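Local coordinates for lipase aflb (Neosartorya fumigata, PDB 6IDY), which probably hydrolyses ester bonds of lipids, as a calcium-binding lipase with the alpha/beta-hydrolase fold, at residues R250-P261 with Y307-D318; N180-A190 with A370-L378. One frame throughout, in Å; residues are numbered along the deposited sequence.

Interaction 1 of 2, residues R250-P261 with Y307-D318; sequences RKVVDDFIAISP and YVPTTTIYSTFD. With CA (calcium ion), chain D; SO4 (sulfate ion), chain E.
Two neighbouring parallel strands of the central sheet, 255-259 and 310-314, meet here, paired from Phe-256 with Thr-310 to Ile-259 with Ile-313, their axes 4.7 Å apart. Five backbone hydrogen bonds lace them, beginning with Phe-256 N to Pro-309 O and ending with Ser-260 N to Ile-313 O; in the middle, Ala-258 N reaches Thr-311 O at 2.8 Å. On one face the CD1 methyls of Ile-259 and Ile-313 meet at 3.7 Å, the two side chains lying side by side and pointing the same way. On the other, Thr-310 OG1 approaches Phe-256 CD2 obliquely (3.6 Å), while it also donates to Val-308 O from 37° above the carbonyl plane. Val-308 CG2, turned between its own backbone N and carbonyl carbon, presses on Phe-256 CB at 3.7 Å.

This is the alpha/beta-hydrolase sheet, and the two ends of this strand pair carry different chemistry. Near the start both carboxylate oxygens of Asp-255 bind the calcium ion, whose shell is completed by the backbone oxygens of Ala-377, His-380 and Gly-382 and two waters. Another water donates to Asp-255 OD1 and to Pro-309 O and accepts from Thr-311 OG1, which is also bonded to Gly-384, so the carboxylate is steadied from the adjacent strand. Further out, Tyr-307 CD1 lies over a face of the Arg-250 guanidinium, 3.4 Å from Arg-250 CZ, with the planes 45° apart; Arg-250 NH1 grips a sulfate, probably from the crystallisation liquor, through O1 at 2.8 Å, and Arg-337 holds the same ion. At the opposite end, one water joins Ser-260 OG, also hydrogen-bonded to His-361 O, with Ser-315 N and Asp-318 OD2. Asp-318 OD2 is hydrogen-bonded to His-361 ND1, a pairing consistent with the acid and histidine of a lipase catalytic triad.

Interaction 2 of 2, residues N180-A190 with A370-L378; sequences NFGKLGSAADA and AWALAVDAL. With CA (calcium ion), chain D.
An offset aromatic stack, with Phe-181 against Trp-371, anchors the loop before strand 190-195 to helix 368-379, which lies on one side of the central sheet. The Phe-181 ring and the five-membered ring of the indole are nearly parallel, their centroids 4.0 Å apart and their planes at 11°. Phe-181 CZ comes within 3.4 Å of Trp-371 NE1, whose hydrogen bond goes to Leu-365 O. With CG anti to its carbonyl carbon (chi1 -83°), the indole points the edge of its six-membered ring at the backbone at the start of the 3-10 segment 181-186, Trp-371 CZ2 lying 3.4 Å from Asn-180 O, near the ring plane.

Along the helix the contacts become small and aliphatic. Ala-187 CB sits 3.6 Å from Val-375 CG2, and Leu-184 and Leu-378 point tip to tip, CD2 to CD1 at 3.8 Å. Leu-378 CD1 also meets Ala-188 CB at 3.8 Å. One residue earlier, Ala-377 O binds the calcium ion.

No hydrogen bond crosses between the two segments. Their cohesion therefore rests on aromatic overlap and apolar fit, while polar ends look elsewhere, Asn-180 ND2 to Thr-411 and Lys-183 NZ to Asp-407.

Overall arrangement
Read from the N terminus, the chain passes first through 180-190, then 250-261, 307-318 and finally 370-378. Interaction 1 closes a loop of 45 residues, and that whole loop falls within the much longer one, of 179 residues, closed by interaction 2. The shorter closure joins two adjacent strands within the sheet; the longer one brings the loop ahead of strand 190-195 onto helix 368-379. The two contacts touch, their centres about 13 Å apart, with Ile-313 CD1 against Ala-370 O and Ile-257 CD1 against Ala-374 O. Calcium couples them as well, since Asp-255 and Ala-377 share the ion, fastening the sheet to the helix.

Interaction 1 of 2, residues R250-P261 with Y307-D318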
loop_
_atom_site.group_PDB
_atom_site.type_symbol
_atom_site.label_atom_id
_atom_site.label_comp_id
_atom_site.label_asym_id
_atom_site.label_seq_id
_atom_site.Cartn_x
_atom_site.Cartn_y
_atom_site.Cartn_z
ATOM N N ARG A 250 -15.238 -12.643 -2.846
ATOM C CA ARG A 250 -14.827 -12.979 -4.217
ATOM C C ARG A 250 -15.917 -12.683 -5.257
ATOM O O ARG A 250 -15.589 -12.280 -6.375
ATOM C CB ARG A 250 -14.406 -14.456 -4.343
ATOM C CG ARG A 250 -13.384 -14.955 -3.325
ATOM C CD ARG A 250 -13.149 -16.439 -3.545
ATOM N NE ARG A 250 -12.482 -17.088 -2.416
ATOM C CZ ARG A 250 -12.242 -18.393 -2.339
ATOM N NH1 ARG A 250 -12.594 -19.199 -3.332
ATOM N NH2 ARG A 250 -11.625 -18.898 -1.277
ATOM N N LYS A 251 -17.200 -12.906 -4.895
ATOM C CA LYS A 251 -18.350 -12.701 -5.790
ATOM C C LYS A 251 -18.635 -11.234 -6.085
ATOM O O LYS A 251 -19.294 -10.937 -7.081
ATOM C CB LYS A 251 -19.625 -13.354 -5.215
ATOM C CG LYS A 251 -19.548 -14.872 -5.081
ATOM C CD LYS A 251 -20.823 -15.460 -4.492
ATOM C CE LYS A 251 -20.770 -16.967 -4.469
ATOM N NZ LYS A 251 -22.051 -17.564 -4.001
ATOM N N VAL A 252 -18.176 -10.317 -5.220
ATOM C CA VAL A 252 -18.484 -8.898 -5.393
ATOM C C VAL A 252 -17.253 -8.052 -5.796
ATOM O O VAL A 252 -17.377 -6.831 -5.913
ATOM C CB VAL A 252 -19.243 -8.302 -4.170
ATOM C CG1 VAL A 252 -20.575 -9.018 -3.946
ATOM C CG2 VAL A 252 -18.396 -8.331 -2.903
ATOM N N VAL A 253 -16.089 -8.685 -6.026
ATOM C CA VAL A 253 -14.890 -7.950 -6.449
ATOM C C VAL A 253 -14.604 -8.261 -7.909
ATOM O O VAL A 253 -14.265 -9.401 -8.235
ATOM C CB VAL A 253 -13.649 -8.151 -5.524
ATOM C CG1 VAL A 253 -12.409 -7.444 -6.083
ATOM C CG2 VAL A 253 -13.938 -7.656 -4.116
ATOM N N ASP A 254 -14.762 -7.253 -8.788
ATOM C CA ASP A 254 -14.522 -7.410 -10.228
ATOM C C ASP A 254 -13.060 -7.227 -10.607
ATOM O O ASP A 254 -12.621 -7.785 -11.607
ATOM C CB ASP A 254 -15.407 -6.455 -11.044
ATOM C CG ASP A 254 -16.895 -6.743 -10.957
ATOM O OD1 ASP A 254 -17.262 -7.896 -10.632
ATOM O OD2 ASP A 254 -17.694 -5.822 -11.230
ATOM N N ASP A 255 -12.319 -6.421 -9.842
ATOM C CA ASP A 255 -10.909 -6.152 -10.109
ATOM C C ASP A 255 -10.142 -5.941 -8.835
ATOM O O ASP A 255 -10.596 -5.228 -7.939
ATOM C CB ASP A 255 -10.739 -4.904 -11.001
ATOM C CG ASP A 255 -11.070 -5.120 -12.468
ATOM O OD1 ASP A 255 -10.270 -5.776 -13.165
ATOM O OD2 ASP A 255 -12.122 -4.621 -12.918
ATOM N N PHE A 256 -8.960 -6.547 -8.767
ATOM C CA PHE A 256 -8.025 -6.381 -7.668
ATOM C C PHE A 256 -6.749 -5.844 -8.316
ATOM O O PHE A 256 -6.073 -6.571 -9.035
ATOM C CB PHE A 256 -7.824 -7.718 -6.901
ATOM C CG PHE A 256 -6.730 -7.830 -5.845
ATOM C CD1 PHE A 256 -6.145 -6.692 -5.291
ATOM C CD2 PHE A 256 -6.299 -9.076 -5.398
ATOM C CE1 PHE A 256 -5.132 -6.802 -4.331
ATOM C CE2 PHE A 256 -5.290 -9.183 -4.435
ATOM C CZ PHE A 256 -4.710 -8.047 -3.914
ATOM N N ILE A 257 -6.483 -4.537 -8.147
ATOM C CA ILE A 257 -5.292 -3.876 -8.693
ATOM C C ILE A 257 -4.280 -3.794 -7.556
ATOM O O ILE A 257 -4.523 -3.136 -6.551
ATOM C CB ILE A 257 -5.621 -2.500 -9.351
ATOM C CG1 ILE A 257 -6.668 -2.670 -10.482
ATOM C CG2 ILE A 257 -4.333 -1.812 -9.877
ATOM C CD1 ILE A 257 -7.645 -1.482 -10.647
ATOM N N ALA A 258 -3.177 -4.523 -7.685
ATOM C CA ALA A 258 -2.177 -4.605 -6.632
ATOM C C ALA A 258 -0.870 -3.911 -6.994
ATOM O O ALA A 258 -0.127 -4.372 -7.863
ATOM C CB ALA A 258 -1.948 -6.059 -6.254
ATOM N N ILE A 259 -0.610 -2.775 -6.324
ATOM C CA ILE A 259 0.597 -1.960 -6.512
ATOM C C ILE A 259 1.668 -2.463 -5.547
ATOM O O ILE A 259 1.419 -2.532 -4.338
ATOM C CB ILE A 259 0.295 -0.444 -6.313
ATOM C CG1 ILE A 259 -0.995 0.015 -7.081
ATOM C CG2 ILE A 259 1.509 0.425 -6.639
ATOM C CD1 ILE A 259 -1.010 -0.151 -8.670
ATOM N N SER A 260 2.848 -2.840 -6.094
ATOM C CA SER A 260 4.015 -3.370 -5.362
ATOM C C SER A 260 3.589 -4.446 -4.348
ATOM O O SER A 260 3.934 -4.326 -3.166
ATOM C CB SER A 260 4.765 -2.237 -4.655
ATOM O OG SER A 260 5.230 -1.276 -5.586
ATOM N N PRO A 261 2.798 -5.476 -4.751
ATOM C CA PRO A 261 2.356 -6.464 -3.760
ATOM C C PRO A 261 3.424 -7.478 -3.406
ATOM O O PRO A 261 4.165 -7.930 -4.271
ATOM C CB PRO A 261 1.159 -7.115 -4.439
ATOM C CG PRO A 261 1.504 -7.061 -5.900
ATOM C CD PRO A 261 2.296 -5.815 -6.106
ATOM N N TYR A 307 -7.993 -14.892 -6.977
ATOM C CA TYR A 307 -9.364 -15.272 -6.614
ATOM C C TYR A 307 -10.363 -14.540 -7.481
ATOM O O TYR A 307 -11.508 -14.970 -7.608
ATOM C CB TYR A 307 -9.633 -14.936 -5.129
ATOM C CG TYR A 307 -8.950 -15.911 -4.208
ATOM C CD1 TYR A 307 -9.490 -17.173 -3.980
ATOM C CD2 TYR A 307 -7.704 -15.623 -3.654
ATOM C CE1 TYR A 307 -8.837 -18.102 -3.174
ATOM C CE2 TYR A 307 -7.036 -16.551 -2.862
ATOM C CZ TYR A 307 -7.598 -17.797 -2.642
ATOM O OH TYR A 307 -6.941 -18.724 -1.880
ATOM N N VAL A 308 -9.953 -13.380 -8.004
ATOM C CA VAL A 308 -10.769 -12.478 -8.838
ATOM C C VAL A 308 -9.802 -11.898 -9.903
ATOM O O VAL A 308 -8.589 -12.027 -9.699
ATOM C CB VAL A 308 -11.416 -11.338 -7.965
ATOM C CG1 VAL A 308 -12.298 -11.894 -6.853
ATOM C CG2 VAL A 308 -10.364 -10.385 -7.386
ATOM N N PRO A 309 -10.267 -11.243 -11.004
ATOM C CA PRO A 309 -9.305 -10.656 -11.962
ATOM C C PRO A 309 -8.287 -9.759 -11.251
ATOM O O PRO A 309 -8.671 -8.768 -10.626
ATOM C CB PRO A 309 -10.201 -9.867 -12.922
ATOM C CG PRO A 309 -11.512 -10.614 -12.888
ATOM C CD PRO A 309 -11.663 -10.996 -11.436
ATOM N N THR A 310 -6.998 -10.165 -11.267
ATOM C CA THR A 310 -5.947 -9.420 -10.564
ATOM C C THR A 310 -4.906 -8.838 -11.522
ATOM O O THR A 310 -4.396 -9.537 -12.400
ATOM C CB THR A 310 -5.322 -10.272 -9.440
ATOM O OG1 THR A 310 -6.368 -10.773 -8.600
ATOM C CG2 THR A 310 -4.323 -9.487 -8.583
ATOM N N THR A 311 -4.591 -7.549 -11.318
ATOM C CA THR A 311 -3.601 -6.787 -12.074
ATOM C C THR A 311 -2.473 -6.415 -11.090
ATOM O O THR A 311 -2.663 -5.535 -10.248
ATOM C CB THR A 311 -4.273 -5.539 -12.689
ATOM O OG1 THR A 311 -5.435 -5.941 -13.414
ATOM C CG2 THR A 311 -3.332 -4.740 -13.590
ATOM N N THR A 312 -1.323 -7.111 -11.167
ATOM C CA THR A 312 -0.183 -6.829 -10.277
ATOM C C THR A 312 0.777 -5.911 -11.010
ATOM O O THR A 312 0.978 -6.089 -12.208
ATOM C CB THR A 312 0.491 -8.116 -9.733
ATOM O OG1 THR A 312 1.306 -8.715 -10.745
ATOM C CG2 THR A 312 -0.511 -9.131 -9.164
ATOM N N ILE A 313 1.304 -4.881 -10.319
ATOM C CA ILE A 313 2.205 -3.895 -10.924
ATOM C C ILE A 313 3.368 -3.686 -9.975
ATOM O O ILE A 313 3.165 -3.338 -8.810
ATOM C CB ILE A 313 1.491 -2.567 -11.337
ATOM C CG1 ILE A 313 0.123 -2.838 -12.045
ATOM C CG2 ILE A 313 2.417 -1.730 -12.230
ATOM C CD1 ILE A 313 -0.895 -1.749 -11.971
ATOM N N TYR A 314 4.588 -3.931 -10.461
ATOM C CA TYR A 314 5.780 -3.897 -9.608
ATOM C C TYR A 314 7.038 -3.497 -10.345
ATOM O O TYR A 314 7.098 -3.600 -11.571
ATOM C CB TYR A 314 5.960 -5.272 -8.920
ATOM C CG TYR A 314 6.041 -6.432 -9.891
ATOM C CD1 TYR A 314 4.891 -6.951 -10.491
ATOM C CD2 TYR A 314 7.257 -7.044 -10.174
ATOM C CE1 TYR A 314 4.958 -8.038 -11.363
ATOM C CE2 TYR A 314 7.336 -8.133 -11.040
ATOM C CZ TYR A 314 6.184 -8.623 -11.637
ATOM O OH TYR A 314 6.274 -9.673 -12.512
ATOM N N SER A 315 8.071 -3.109 -9.576
ATOM C CA SER A 315 9.329 -2.592 -10.097
ATOM C C SER A 315 10.574 -3.281 -9.541
ATOM O O SER A 315 10.623 -3.599 -8.353
ATOM C CB SER A 315 9.403 -1.096 -9.792
ATOM O OG SER A 315 10.630 -0.491 -10.167
ATOM N N THR A 316 11.616 -3.410 -10.383
ATOM C CA THR A 316 12.939 -3.943 -10.018
ATOM C C THR A 316 13.560 -3.066 -8.907
ATOM O O THR A 316 14.230 -3.583 -8.012
ATOM C CB THR A 316 13.849 -3.950 -11.272
ATOM O OG1 THR A 316 13.383 -4.954 -12.166
ATOM C CG2 THR A 316 15.338 -4.218 -10.954
ATOM N N PHE A 317 13.307 -1.746 -8.968
ATOM C CA PHE A 317 13.883 -0.757 -8.054
ATOM C C PHE A 317 13.134 -0.637 -6.726
ATOM O O PHE A 317 13.337 0.326 -5.983
ATOM C CB PHE A 317 14.042 0.593 -8.770
ATOM C CG PHE A 317 14.957 0.455 -9.967
ATOM C CD1 PHE A 317 16.332 0.313 -9.801
ATOM C CD2 PHE A 317 14.438 0.404 -11.255
ATOM C CE1 PHE A 317 17.170 0.130 -10.901
ATOM C CE2 PHE A 317 15.280 0.244 -12.361
ATOM C CZ PHE A 317 16.638 0.102 -12.177
ATOM N N ASP A 318 12.336 -1.666 -6.386
ATOM C CA ASP A 318 11.627 -1.751 -5.109
ATOM C C ASP A 318 12.691 -1.938 -4.003
ATOM O O ASP A 318 13.413 -2.931 -4.011
ATOM C CB ASP A 318 10.653 -2.947 -5.130
ATOM C CG ASP A 318 9.641 -2.944 -4.008
ATOM O OD1 ASP A 318 10.050 -2.774 -2.837
ATOM O OD2 ASP A 318 8.448 -3.134 -4.292
HETATM CA CA CA D . -11.703 -5.580 -15.141
HETATM S S SO4 E . -11.001 -22.373 -3.533
HETATM O O1 SO4 E . -12.265 -21.847 -4.052
HETATM O O2 SO4 E . -11.228 -23.724 -3.005
HETATM O O3 SO4 E . -10.025 -22.423 -4.605
HETATM O O4 SO4 E . -10.516 -21.509 -2.465
HETATM O O HOH W 1 -12.936 -7.449 -14.270
HETATM O O HOH W 2 -7.860 -6.440 -12.160
HETATM O O HOH W 3 7.334 -2.777 -6.757
HETATM O O HOH W 4 -13.843 -4.606 -15.202
#

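Interaction 2 of 2, residues N180-A190 with A370-L378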
loop_
_atom_site.group_PDB
_atom_site.type_symbol
_atom_site.label_atom_id
_atom_site.label_comp_id
_atom_site.label_asym_id
_atom_site.label_seq_id
_atom_site.Cartn_x
_atom_site.Cartn_y
_atom_site.Cartn_z
ATOM N N ASN A 180 -1.776 10.236 -4.752
ATOM C CA ASN A 180 -1.794 9.364 -5.922
ATOM C C ASN A 180 -3.197 8.847 -6.263
ATOM O O ASN A 180 -4.020 9.632 -6.721
ATOM C CB ASN A 180 -0.756 8.221 -5.821
ATOM C CG ASN A 180 -0.669 7.590 -4.463
ATOM O OD1 ASN A 180 -1.474 6.734 -4.114
ATOM N ND2 ASN A 180 0.316 7.991 -3.678
ATOM N N PHE A 181 -3.465 7.543 -6.060
ATOM C CA PHE A 181 -4.710 6.878 -6.461
ATOM C C PHE A 181 -5.987 7.381 -5.766
ATOM O O PHE A 181 -7.078 6.985 -6.173
ATOM C CB PHE A 181 -4.583 5.352 -6.362
ATOM C CG PHE A 181 -3.807 4.766 -7.524
ATOM C CD1 PHE A 181 -4.343 4.761 -8.809
ATOM C CD2 PHE A 181 -2.541 4.219 -7.333
ATOM C CE1 PHE A 181 -3.628 4.220 -9.880
ATOM C CE2 PHE A 181 -1.828 3.669 -8.405
ATOM C CZ PHE A 181 -2.377 3.668 -9.670
ATOM N N GLY A 182 -5.867 8.321 -4.825
ATOM C CA GLY A 182 -7.038 8.978 -4.251
ATOM C C GLY A 182 -7.708 9.800 -5.346
ATOM O O GLY A 182 -8.892 10.134 -5.245
ATOM N N LYS A 183 -6.940 10.083 -6.439
ATOM C CA LYS A 183 -7.347 10.823 -7.642
ATOM C C LYS A 183 -7.724 9.897 -8.826
ATOM O O LYS A 183 -7.845 10.382 -9.955
ATOM C CB LYS A 183 -6.226 11.784 -8.084
ATOM C CG LYS A 183 -5.934 12.930 -7.122
ATOM C CD LYS A 183 -4.767 13.758 -7.635
ATOM C CE LYS A 183 -4.394 14.900 -6.728
ATOM N NZ LYS A 183 -3.503 14.457 -5.625
ATOM N N LEU A 184 -7.928 8.582 -8.577
ATOM C CA LEU A 184 -8.293 7.600 -9.617
ATOM C C LEU A 184 -9.596 7.959 -10.367
ATOM O O LEU A 184 -9.705 7.693 -11.567
ATOM C CB LEU A 184 -8.358 6.175 -9.024
ATOM C CG LEU A 184 -8.729 4.999 -9.958
ATOM C CD1 LEU A 184 -7.679 4.786 -11.055
ATOM C CD2 LEU A 184 -8.959 3.729 -9.157
ATOM N N GLY A 185 -10.528 8.610 -9.668
ATOM C CA GLY A 185 -11.794 9.084 -10.227
ATOM C C GLY A 185 -11.621 10.083 -11.358
ATOM O O GLY A 185 -12.540 10.268 -12.159
ATOM N N SER A 186 -10.433 10.728 -11.443
ATOM C CA SER A 186 -10.097 11.678 -12.507
ATOM C C SER A 186 -9.632 10.937 -13.777
ATOM O O SER A 186 -9.530 11.556 -14.836
ATOM C CB SER A 186 -8.993 12.626 -12.045
ATOM O OG SER A 186 -9.348 13.311 -10.856
ATOM N N ALA A 187 -9.333 9.624 -13.665
ATOM C CA ALA A 187 -8.824 8.809 -14.772
ATOM C C ALA A 187 -9.772 7.697 -15.212
ATOM O O ALA A 187 -9.718 7.264 -16.364
ATOM C CB ALA A 187 -7.475 8.216 -14.388
ATOM N N ALA A 188 -10.611 7.214 -14.286
ATOM C CA ALA A 188 -11.549 6.112 -14.505
ATOM C C ALA A 188 -12.909 6.455 -13.897
ATOM O O ALA A 188 -13.016 7.429 -13.140
ATOM C CB ALA A 188 -10.996 4.852 -13.854
ATOM N N ASP A 189 -13.951 5.656 -14.230
ATOM C CA ASP A 189 -15.296 5.812 -13.671
ATOM C C ASP A 189 -15.271 5.043 -12.338
ATOM O O ASP A 189 -15.870 3.972 -12.181
ATOM C CB ASP A 189 -16.365 5.297 -14.654
ATOM C CG ASP A 189 -16.450 6.086 -15.955
ATOM O OD1 ASP A 189 -16.364 7.333 -15.905
ATOM O OD2 ASP A 189 -16.601 5.455 -17.022
ATOM N N ALA A 190 -14.487 5.598 -11.401
ATOM C CA ALA A 190 -14.174 5.057 -10.092
ATOM C C ALA A 190 -14.573 6.022 -8.977
ATOM O O ALA A 190 -14.333 7.227 -9.073
ATOM C CB ALA A 190 -12.683 4.772 -10.019
ATOM N N ALA A 370 1.439 2.017 -14.361
ATOM C CA ALA A 370 0.589 1.526 -13.266
ATOM C C ALA A 370 -0.830 2.106 -13.390
ATOM O O ALA A 370 -1.805 1.357 -13.312
ATOM C CB ALA A 370 1.193 1.893 -11.919
ATOM N N TRP A 371 -0.928 3.423 -13.647
ATOM C CA TRP A 371 -2.184 4.158 -13.843
ATOM C C TRP A 371 -2.931 3.717 -15.092
ATOM O O TRP A 371 -4.133 3.470 -15.012
ATOM C CB TRP A 371 -1.917 5.663 -13.889
ATOM C CG TRP A 371 -1.830 6.257 -12.522
ATOM C CD1 TRP A 371 -0.828 6.079 -11.609
ATOM C CD2 TRP A 371 -2.824 7.063 -11.881
ATOM N NE1 TRP A 371 -1.131 6.742 -10.444
ATOM C CE2 TRP A 371 -2.345 7.369 -10.587
ATOM C CE3 TRP A 371 -4.077 7.573 -12.281
ATOM C CZ2 TRP A 371 -3.082 8.146 -9.682
ATOM C CZ3 TRP A 371 -4.796 8.359 -11.389
ATOM C CH2 TRP A 371 -4.306 8.625 -10.103
ATOM N N ALA A 372 -2.219 3.592 -16.233
ATOM C CA ALA A 372 -2.803 3.159 -17.501
ATOM C C ALA A 372 -3.355 1.731 -17.379
ATOM O O ALA A 372 -4.422 1.443 -17.918
ATOM C CB ALA A 372 -1.771 3.246 -18.614
ATOM N N LEU A 373 -2.666 0.863 -16.610
ATOM C CA LEU A 373 -3.122 -0.505 -16.372
ATOM C C LEU A 373 -4.331 -0.532 -15.450
ATOM O O LEU A 373 -5.237 -1.333 -15.674
ATOM C CB LEU A 373 -1.993 -1.383 -15.817
ATOM C CG LEU A 373 -0.931 -1.816 -16.827
ATOM C CD1 LEU A 373 0.329 -2.206 -16.122
ATOM C CD2 LEU A 373 -1.442 -2.926 -17.763
ATOM N N ALA A 374 -4.356 0.352 -14.428
ATOM C CA ALA A 374 -5.481 0.458 -13.495
ATOM C C ALA A 374 -6.753 0.874 -14.254
ATOM O O ALA A 374 -7.797 0.266 -14.060
ATOM C CB ALA A 374 -5.162 1.463 -12.395
ATOM N N VAL A 375 -6.637 1.876 -15.148
ATOM C CA VAL A 375 -7.716 2.418 -15.986
ATOM C C VAL A 375 -8.206 1.333 -16.953
ATOM O O VAL A 375 -9.411 1.097 -17.047
ATOM C CB VAL A 375 -7.278 3.729 -16.704
ATOM C CG1 VAL A 375 -8.292 4.173 -17.760
ATOM C CG2 VAL A 375 -7.037 4.840 -15.698
ATOM N N ASP A 376 -7.270 0.645 -17.622
ATOM C CA ASP A 376 -7.592 -0.444 -18.543
ATOM C C ASP A 376 -8.298 -1.615 -17.825
ATOM O O ASP A 376 -9.250 -2.166 -18.379
ATOM C CB ASP A 376 -6.338 -0.909 -19.296
ATOM C CG ASP A 376 -6.606 -2.054 -20.238
ATOM O OD1 ASP A 376 -7.043 -1.793 -21.383
ATOM O OD2 ASP A 376 -6.410 -3.207 -19.825
ATOM N N ALA A 377 -7.854 -1.970 -16.599
ATOM C CA ALA A 377 -8.453 -3.040 -15.788
ATOM C C ALA A 377 -9.908 -2.729 -15.440
ATOM O O ALA A 377 -10.763 -3.609 -15.530
ATOM C CB ALA A 377 -7.659 -3.238 -14.505
ATOM N N LEU A 378 -10.179 -1.478 -15.038
ATOM C CA LEU A 378 -11.509 -1.018 -14.647
ATOM C C LEU A 378 -12.486 -0.878 -15.814
ATOM O O LEU A 378 -13.693 -0.942 -15.590
ATOM C CB LEU A 378 -11.405 0.299 -13.864
ATOM C CG LEU A 378 -10.705 0.209 -12.506
ATOM C CD1 LEU A 378 -10.354 1.575 -11.986
ATOM C CD2 LEU A 378 -11.550 -0.551 -11.496
HETATM CA CA CA D . -11.703 -5.580 -15.141
HETATM O O HOH W 4 -13.843 -4.606 -15.202
HETATM O O HOH W 1 -12.936 -7.449 -14.270
#